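Haloacid dehalogenase domain protein hydrolase (Planctomyces limnophilus, PDB 4OVY) binds calcium and is probably a hydrolase of the haloacid dehalogenase superfamily, perhaps a phosphatase, though its substrate is not known. Local coordinates at residues P5-A15 and I290-V300; A60-A68 and F80-L91. All coordinates share one frame; numbering follows the deposited sequence.

Contact 1 (P5-A15 and I290-V300). With CIT (citric acid), chain B; EDO (1,2-ethanediol), chain G.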
# COMPACT_ATOMS: atom_id res chain seq x y z
N PRO A 5 -14.86 10.96 -24.83
CA PRO A 5 -16.01 11.23 -25.70
C PRO A 5 -17.28 11.70 -24.99
O PRO A 5 -18.10 12.38 -25.61
CB PRO A 5 -16.26 9.89 -26.40
CG PRO A 5 -15.59 8.87 -25.55
CD PRO A 5 -14.42 9.55 -24.91
N SER A 6 -17.45 11.35 -23.72
CA SER A 6 -18.62 11.78 -22.95
C SER A 6 -18.43 13.15 -22.28
O SER A 6 -19.31 13.60 -21.55
CB SER A 6 -18.98 10.73 -21.88
OG SER A 6 -19.41 9.54 -22.50
N TRP A 7 -17.29 13.80 -22.52
CA TRP A 7 -17.01 15.11 -21.97
C TRP A 7 -17.20 16.19 -23.02
O TRP A 7 -16.55 16.15 -24.07
CB TRP A 7 -15.57 15.19 -21.46
CG TRP A 7 -15.23 14.27 -20.31
CD1 TRP A 7 -15.20 12.90 -20.34
CD2 TRP A 7 -14.85 14.65 -18.99
NE1 TRP A 7 -14.83 12.41 -19.11
CE2 TRP A 7 -14.61 13.46 -18.26
CE3 TRP A 7 -14.69 15.88 -18.34
CZ2 TRP A 7 -14.22 13.47 -16.92
CZ3 TRP A 7 -14.30 15.89 -17.00
CH2 TRP A 7 -14.07 14.69 -16.31
N ASN A 8 -18.08 17.15 -22.74
CA ASN A 8 -18.25 18.36 -23.56
C ASN A 8 -17.02 19.25 -23.44
O ASN A 8 -16.19 19.05 -22.54
CB ASN A 8 -19.44 19.19 -23.07
CG ASN A 8 -20.77 18.53 -23.31
OD1 ASN A 8 -20.99 17.88 -24.34
ND2 ASN A 8 -21.69 18.69 -22.37
N ASP A 9 -16.91 20.24 -24.32
CA ASP A 9 -15.89 21.26 -24.14
C ASP A 9 -16.22 21.99 -22.84
O ASP A 9 -17.35 22.40 -22.63
CB ASP A 9 -15.84 22.23 -25.32
CG ASP A 9 -14.66 23.19 -25.24
OD1 ASP A 9 -13.66 22.92 -24.52
OD2 ASP A 9 -14.72 24.24 -25.90
N SER A 10 -15.23 22.12 -21.97
CA SER A 10 -15.40 22.73 -20.66
C SER A 10 -14.04 23.07 -20.08
O SER A 10 -13.03 22.59 -20.58
CB SER A 10 -16.12 21.75 -19.72
OG SER A 10 -15.28 20.67 -19.35
N ALA A 11 -14.01 23.86 -19.02
CA ALA A 11 -12.75 24.12 -18.33
C ALA A 11 -12.08 22.81 -17.92
O ALA A 11 -10.86 22.67 -18.07
CB ALA A 11 -12.97 25.00 -17.10
N ALA A 12 -12.87 21.86 -17.43
CA ALA A 12 -12.32 20.59 -16.94
C ALA A 12 -11.71 19.74 -18.06
O ALA A 12 -10.61 19.21 -17.90
CB ALA A 12 -13.38 19.81 -16.17
N ARG A 13 -12.41 19.61 -19.18
CA ARG A 13 -11.88 18.81 -20.29
C ARG A 13 -10.62 19.45 -20.86
O ARG A 13 -9.66 18.75 -21.18
CB ARG A 13 -12.92 18.61 -21.40
CG ARG A 13 -12.57 17.44 -22.32
CD ARG A 13 -13.52 17.33 -23.50
NE ARG A 13 -13.35 18.43 -24.46
CZ ARG A 13 -14.08 18.57 -25.57
NH1 ARG A 13 -15.03 17.68 -25.84
NH2 ARG A 13 -13.87 19.58 -26.39
N ARG A 14 -10.62 20.78 -20.97
CA ARG A 14 -9.44 21.50 -21.46
C ARG A 14 -8.24 21.30 -20.54
O ARG A 14 -7.14 21.01 -21.01
CB ARG A 14 -9.73 22.99 -21.64
CG ARG A 14 -10.68 23.29 -22.78
CD ARG A 14 -10.75 24.77 -23.12
NE ARG A 14 -11.41 25.56 -22.08
CZ ARG A 14 -12.73 25.71 -21.95
NH1 ARG A 14 -13.58 25.11 -22.78
NH2 ARG A 14 -13.20 26.47 -20.97
N ALA A 15 -8.48 21.43 -19.24
CA ALA A 15 -7.42 21.26 -18.24
C ALA A 15 -6.85 19.85 -18.24
O ALA A 15 -5.63 19.67 -18.15
CB ALA A 15 -7.94 21.61 -16.86
N ILE A 290 -10.04 22.80 -10.54
CA ILE A 290 -10.97 22.91 -11.65
C ILE A 290 -12.24 22.15 -11.30
O ILE A 290 -12.20 20.96 -10.98
CB ILE A 290 -10.37 22.35 -12.95
CG1 ILE A 290 -9.00 22.99 -13.25
CG2 ILE A 290 -11.34 22.56 -14.12
CD1 ILE A 290 -9.02 24.49 -13.43
N VAL A 291 -13.36 22.85 -11.37
CA VAL A 291 -14.64 22.29 -10.99
C VAL A 291 -15.35 21.71 -12.22
O VAL A 291 -15.52 22.38 -13.23
CB VAL A 291 -15.53 23.35 -10.32
CG1 VAL A 291 -16.89 22.76 -9.94
CG2 VAL A 291 -14.82 23.92 -9.10
N ILE A 292 -15.75 20.45 -12.10
CA ILE A 292 -16.55 19.77 -13.11
C ILE A 292 -18.03 20.00 -12.80
O ILE A 292 -18.53 19.57 -11.75
CB ILE A 292 -16.26 18.26 -13.11
CG1 ILE A 292 -14.78 17.99 -13.40
CG2 ILE A 292 -17.14 17.53 -14.11
CD1 ILE A 292 -14.29 16.66 -12.88
N ASP A 293 -18.73 20.69 -13.70
CA ASP A 293 -20.18 20.90 -13.60
C ASP A 293 -20.88 19.72 -14.27
O ASP A 293 -20.94 19.66 -15.50
CB ASP A 293 -20.53 22.22 -14.30
CG ASP A 293 -22.00 22.60 -14.19
OD1 ASP A 293 -22.88 21.73 -14.09
OD2 ASP A 293 -22.28 23.81 -14.24
N MSE A 294 -21.41 18.79 -13.47
CA MSE A 294 -21.99 17.56 -14.02
C MSE A 294 -23.11 17.83 -15.02
O MSE A 294 -23.18 17.19 -16.08
CB MSE A 294 -22.48 16.63 -12.89
CG MSE A 294 -21.32 15.97 -12.15
SE MSE A 294 -21.93 14.69 -10.78
CE MSE A 294 -23.10 13.70 -11.99
N GLN A 295 -23.99 18.77 -14.70
CA GLN A 295 -25.12 19.12 -15.55
C GLN A 295 -24.67 19.58 -16.94
O GLN A 295 -25.25 19.17 -17.94
CB GLN A 295 -25.94 20.24 -14.90
CG GLN A 295 -27.19 20.66 -15.69
CD GLN A 295 -27.84 21.92 -15.14
OE1 GLN A 295 -27.16 22.84 -14.69
NE2 GLN A 295 -29.16 21.97 -15.19
N ARG A 296 -23.64 20.40 -16.99
CA ARG A 296 -23.22 21.03 -18.24
C ARG A 296 -22.07 20.31 -18.95
O ARG A 296 -21.98 20.38 -20.18
CB ARG A 296 -22.83 22.48 -17.99
CG ARG A 296 -24.01 23.34 -17.56
CD ARG A 296 -23.66 24.82 -17.53
NE ARG A 296 -23.40 25.36 -18.86
CZ ARG A 296 -24.33 25.75 -19.74
NH1 ARG A 296 -23.95 26.24 -20.92
NH2 ARG A 296 -25.62 25.66 -19.45
N ASP A 297 -21.21 19.63 -18.20
CA ASP A 297 -19.93 19.14 -18.75
C ASP A 297 -19.94 17.69 -19.22
O ASP A 297 -19.03 17.28 -19.93
CB ASP A 297 -18.80 19.31 -17.72
CG ASP A 297 -18.56 20.77 -17.33
OD1 ASP A 297 -19.13 21.68 -17.98
OD2 ASP A 297 -17.79 21.01 -16.38
N TRP A 298 -20.95 16.92 -18.82
CA TRP A 298 -21.01 15.49 -19.11
C TRP A 298 -22.21 15.16 -20.00
O TRP A 298 -23.35 15.47 -19.66
CB TRP A 298 -21.08 14.69 -17.80
CG TRP A 298 -19.78 14.62 -17.03
CD1 TRP A 298 -18.56 15.11 -17.41
CD2 TRP A 298 -19.57 13.97 -15.77
NE1 TRP A 298 -17.62 14.83 -16.47
CE2 TRP A 298 -18.20 14.12 -15.45
CE3 TRP A 298 -20.39 13.26 -14.89
CZ2 TRP A 298 -17.64 13.61 -14.28
CZ3 TRP A 298 -19.83 12.75 -13.72
CH2 TRP A 298 -18.47 12.93 -13.43
N LYS A 299 -21.93 14.50 -21.13
CA LYS A 299 -22.95 14.18 -22.13
C LYS A 299 -23.88 13.09 -21.64
O LYS A 299 -25.05 13.05 -22.01
CB LYS A 299 -22.30 13.72 -23.44
CG LYS A 299 -21.46 14.77 -24.16
CD LYS A 299 -21.00 14.22 -25.52
CE LYS A 299 -19.81 14.97 -26.09
NZ LYS A 299 -20.20 16.30 -26.60
N VAL A 300 -23.32 12.18 -20.85
CA VAL A 300 -24.08 11.13 -20.17
C VAL A 300 -23.52 10.99 -18.77
O VAL A 300 -22.39 11.40 -18.51
CB VAL A 300 -24.00 9.77 -20.92
CG1 VAL A 300 -24.55 9.90 -22.33
CG2 VAL A 300 -22.57 9.23 -20.95
C1 CIT B . -20.40 25.62 -20.72
O1 CIT B . -20.75 25.41 -19.54
O2 CIT B . -21.22 25.95 -21.62
C2 CIT B . -18.93 25.49 -21.05
C3 CIT B . -18.30 26.83 -21.38
O7 CIT B . -18.80 27.26 -22.66
C4 CIT B . -18.64 27.91 -20.34
C5 CIT B . -18.20 29.31 -20.72
O3 CIT B . -18.53 30.24 -19.96
O4 CIT B . -17.54 29.52 -21.77
C6 CIT B . -16.80 26.60 -21.45
O5 CIT B . -16.11 26.74 -20.42
O6 CIT B . -16.27 26.27 -22.53
C1 EDO G . -25.76 18.11 -20.97
O1 EDO G . -24.74 19.10 -21.05
C2 EDO G . -25.61 17.11 -22.12
O2 EDO G . -24.43 17.38 -22.88
O HOH W 1 -16.33 18.38 -20.09
O HOH W 2 -19.57 22.28 -20.73
O HOH W 3 -15.57 22.44 -16.18

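Contact 2 (A60-A68 and F80-L91)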
# COMPACT_ATOMS: atom_id res chain seq x y z
N ALA A 60 -24.19 -1.60 5.35
CA ALA A 60 -24.18 -1.72 6.81
C ALA A 60 -25.61 -1.81 7.37
O ALA A 60 -25.87 -2.59 8.28
CB ALA A 60 -23.44 -0.55 7.44
N LEU A 61 -26.52 -1.02 6.80
CA LEU A 61 -27.94 -1.08 7.16
C LEU A 61 -28.54 -2.47 6.97
O LEU A 61 -29.22 -3.00 7.86
CB LEU A 61 -28.74 -0.04 6.37
CG LEU A 61 -28.95 1.33 7.04
CD1 LEU A 61 -27.67 1.93 7.59
CD2 LEU A 61 -29.65 2.30 6.10
N ASP A 62 -28.29 -3.07 5.80
CA ASP A 62 -28.81 -4.41 5.52
C ASP A 62 -28.19 -5.45 6.46
O ASP A 62 -28.88 -6.35 6.96
CB ASP A 62 -28.58 -4.81 4.06
CG ASP A 62 -29.53 -4.10 3.11
OD1 ASP A 62 -30.50 -3.47 3.58
OD2 ASP A 62 -29.31 -4.19 1.87
N ARG A 63 -26.89 -5.31 6.71
CA ARG A 63 -26.20 -6.23 7.62
C ARG A 63 -26.75 -6.14 9.05
O ARG A 63 -27.00 -7.16 9.67
CB ARG A 63 -24.70 -5.98 7.60
CG ARG A 63 -24.04 -6.28 6.25
CD ARG A 63 -24.15 -7.74 5.85
NE ARG A 63 -23.51 -8.62 6.81
CZ ARG A 63 -23.74 -9.93 6.91
NH1 ARG A 63 -24.62 -10.54 6.11
NH2 ARG A 63 -23.09 -10.62 7.83
N VAL A 64 -26.94 -4.93 9.55
CA VAL A 64 -27.51 -4.73 10.89
C VAL A 64 -28.91 -5.34 10.97
O VAL A 64 -29.23 -6.06 11.92
CB VAL A 64 -27.53 -3.23 11.29
CG1 VAL A 64 -28.43 -2.98 12.50
CG2 VAL A 64 -26.12 -2.74 11.57
N ARG A 65 -29.73 -5.08 9.96
CA ARG A 65 -31.08 -5.65 9.91
C ARG A 65 -31.06 -7.18 9.94
O ARG A 65 -31.86 -7.79 10.63
CB ARG A 65 -31.83 -5.15 8.68
CG ARG A 65 -32.24 -3.70 8.81
CD ARG A 65 -33.22 -3.27 7.73
NE ARG A 65 -33.28 -1.82 7.66
CZ ARG A 65 -32.68 -1.06 6.74
NH1 ARG A 65 -31.95 -1.61 5.76
NH2 ARG A 65 -32.82 0.26 6.79
N LEU A 66 -30.13 -7.78 9.20
CA LEU A 66 -30.01 -9.23 9.15
C LEU A 66 -29.57 -9.79 10.51
O LEU A 66 -30.04 -10.86 10.94
CB LEU A 66 -29.01 -9.64 8.07
CG LEU A 66 -28.86 -11.13 7.77
CD1 LEU A 66 -30.16 -11.71 7.22
CD2 LEU A 66 -27.71 -11.37 6.79
N LEU A 67 -28.70 -9.07 11.20
CA LEU A 67 -28.14 -9.52 12.48
C LEU A 67 -29.00 -9.18 13.70
O LEU A 67 -28.77 -9.73 14.78
CB LEU A 67 -26.75 -8.92 12.67
CG LEU A 67 -25.70 -9.38 11.66
CD1 LEU A 67 -24.48 -8.46 11.71
CD2 LEU A 67 -25.31 -10.83 11.89
N ALA A 68 -29.98 -8.30 13.53
CA ALA A 68 -30.68 -7.69 14.66
C ALA A 68 -31.45 -8.67 15.53
O ALA A 68 -31.71 -8.38 16.70
CB ALA A 68 -31.61 -6.58 14.19
N PHE A 80 -26.96 1.58 16.19
CA PHE A 80 -27.82 0.47 15.75
C PHE A 80 -29.29 0.84 15.83
O PHE A 80 -30.06 0.48 14.95
CB PHE A 80 -27.52 -0.78 16.57
CG PHE A 80 -26.07 -1.16 16.56
CD1 PHE A 80 -25.53 -1.85 15.49
CD2 PHE A 80 -25.24 -0.79 17.61
CE1 PHE A 80 -24.19 -2.18 15.47
CE2 PHE A 80 -23.89 -1.12 17.59
CZ PHE A 80 -23.36 -1.82 16.52
N ARG A 81 -29.67 1.56 16.89
CA ARG A 81 -31.03 2.07 17.05
C ARG A 81 -31.44 2.88 15.82
O ARG A 81 -32.50 2.64 15.22
CB ARG A 81 -31.12 2.92 18.32
CG ARG A 81 -32.52 3.33 18.77
CD ARG A 81 -33.13 4.46 17.95
NE ARG A 81 -32.20 5.57 17.74
CZ ARG A 81 -32.39 6.56 16.87
NH1 ARG A 81 -31.47 7.52 16.76
NH2 ARG A 81 -33.48 6.62 16.11
N ALA A 82 -30.60 3.84 15.44
CA ALA A 82 -30.86 4.67 14.25
C ALA A 82 -31.01 3.81 13.00
O ALA A 82 -31.88 4.08 12.16
CB ALA A 82 -29.74 5.68 14.06
N VAL A 83 -30.17 2.79 12.87
CA VAL A 83 -30.23 1.89 11.71
C VAL A 83 -31.56 1.15 11.67
O VAL A 83 -32.24 1.12 10.64
CB VAL A 83 -29.07 0.88 11.70
CG1 VAL A 83 -29.21 -0.10 10.54
CG2 VAL A 83 -27.72 1.59 11.64
N ILE A 84 -31.94 0.58 12.81
CA ILE A 84 -33.18 -0.19 12.93
C ILE A 84 -34.41 0.69 12.71
O ILE A 84 -35.35 0.27 12.03
CB ILE A 84 -33.26 -0.89 14.30
CG1 ILE A 84 -32.21 -2.00 14.37
CG2 ILE A 84 -34.66 -1.45 14.56
CD1 ILE A 84 -31.98 -2.56 15.76
N GLU A 85 -34.41 1.90 13.27
CA GLU A 85 -35.55 2.81 13.12
C GLU A 85 -35.50 3.64 11.84
O GLU A 85 -36.36 4.50 11.63
CB GLU A 85 -35.67 3.73 14.34
CG GLU A 85 -35.89 2.96 15.63
CD GLU A 85 -36.24 3.84 16.81
OE1 GLU A 85 -36.15 5.08 16.68
OE2 GLU A 85 -36.60 3.28 17.87
N LYS A 86 -34.51 3.39 10.99
CA LYS A 86 -34.41 4.03 9.68
C LYS A 86 -34.27 5.55 9.81
O LYS A 86 -34.88 6.31 9.05
CB LYS A 86 -35.63 3.67 8.81
CG LYS A 86 -35.95 2.18 8.78
CD LYS A 86 -37.28 1.91 8.10
CE LYS A 86 -37.67 0.44 8.22
NZ LYS A 86 -39.02 0.17 7.67
N ASP A 87 -33.45 5.98 10.77
CA ASP A 87 -33.30 7.38 11.12
C ASP A 87 -32.15 8.01 10.32
O ASP A 87 -31.03 8.13 10.81
CB ASP A 87 -33.03 7.48 12.63
CG ASP A 87 -33.09 8.90 13.15
OD1 ASP A 87 -33.03 9.86 12.35
OD2 ASP A 87 -33.19 9.07 14.39
N LEU A 88 -32.44 8.42 9.09
CA LEU A 88 -31.38 8.88 8.19
C LEU A 88 -30.59 10.11 8.69
O LEU A 88 -29.38 10.16 8.53
CB LEU A 88 -31.90 9.10 6.76
CG LEU A 88 -30.84 9.23 5.65
CD1 LEU A 88 -29.81 8.12 5.73
CD2 LEU A 88 -31.49 9.26 4.27
N PRO A 89 -31.28 11.09 9.31
CA PRO A 89 -30.54 12.23 9.90
C PRO A 89 -29.52 11.85 10.98
O PRO A 89 -28.45 12.45 11.04
CB PRO A 89 -31.66 13.09 10.50
CG PRO A 89 -32.84 12.80 9.64
CD PRO A 89 -32.73 11.35 9.28
N ALA A 90 -29.84 10.88 11.83
CA ALA A 90 -28.87 10.40 12.81
C ALA A 90 -27.69 9.72 12.09
O ALA A 90 -26.53 9.94 12.43
CB ALA A 90 -29.53 9.45 13.80
N LEU A 91 -28.01 8.91 11.09
CA LEU A 91 -26.99 8.16 10.34
C LEU A 91 -26.01 9.05 9.57
O LEU A 91 -24.85 8.67 9.35
CB LEU A 91 -27.67 7.17 9.39
CG LEU A 91 -28.46 6.06 10.08
CD1 LEU A 91 -29.22 5.23 9.05
CD2 LEU A 91 -27.57 5.18 10.94

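Contact 1 (P5-A15 and I290-V300)
A single beta bridge between Trp7 and Trp298 joins the N-terminal leader to the turn after helix 294-297, the short helix that follows strand 290-293. Lys299 N donates almost straight to Ser6 O (2.8 Å, 176°), and Asn8 N returns a bond to Asp297 O. The side chain of Asn8 reinforces the bridge. Its OD1 takes Lys299 NZ at 2.9 Å in the carbonyl plane, while ND2 donates a hydrogen bond to Arg296 O at 2.8 Å, the acceptor lying close to the amide plane. With an alanine here, the Lys299 ammonium and the Arg296 carbonyl would probably each lose this partner, and the lysine end would be freer to turn. Beside the bridge the indoles of Trp7 and Trp298 make an edge-to-face pair with planes at 72°: Trp298 NE1 comes over the six-membered ring of Trp7, 3.5 Å from CZ3. At the edge of that ring sits Ile292 CD1, and Trp7 NE1 donates to Pro142 O. Ala12 CB packs on Ile292 CG1 at 3.6 Å. Waters join the halves; one accepts from Ala12 N and donates to Val291 O and Asp297 OD2. Ser10 OG, held at chi1 71°, accepts from Arg13 N, the N-cap bond that starts helix 11-24. Its Ala11, Ala12 and Ala15 pack on Ile290 and Ile292 of the edge strand, consistent with a Rossmann-like HAD core.

Contact 2 (A60-A68 and F80-L91)
The Phe80 ring meets Val64 at its edge, where methyl CG2 stands 4.1 Å from CD1 and the two side chains cross at about a right angle; Trp74 stacks on the same ring, and Leu102 and Thr106 of helix 95-106 also touch it. The other flat group on this boundary is the guanidinium of Arg65. Asp62 OD1 lies in its plane at the edge, in a salt bridge of 3.2 Å to NH1, and Lys86 CG also sits near that plane beside NH2. Between these two groups the contact is wholly apolar. Val83 CG1, anti to the backbone N at chi1 176°, is turned into the helix 60-67 surface, where it meets Val64 CG1 at 3.6 Å and Leu61 CG at 3.8 Å. This is a near-perpendicular helix pair, the short axes 94° apart and 9.7 Å at closest approach, within the helical part of the chain inserted between core strands 38-41 and 156-161, the usual place for a HAD cap. Helix 80-84 ends in a Schellman motif, Lys86 taking positive phi, and the chain then turns into helix 88-91, with Asp87 at its N-cap, OD1 accepting a weak bond from Ala90 N. That turn brings Leu91 back: its CD1 meets Leu61 CD1 tip to tip, 3.9 Å apart.

Overall arrangement
Contact 1 and contact 2 lie far apart in the chain, their centres about 37 Å apart and their nearest atoms about 19 Å. The segments of contact 2 fall between those of contact 1 in the sequence. Contact 1 belongs to the sheet: strand 290-293 pairs in parallel with 253-260, which leads through 230-233 to 38-41. Contact 2 has no strand and is built of helices and the turn between two of them. The calcium ion, held by Asp42, Asp44 and Asn234, sits at the core, the Trp298 side chain about 12 Å from the ion, whereas contact 2 is remote. One contact fastens the N-terminal segment to the last strand of the core sheet and the turn beyond it; the other joins helices of the probable cap.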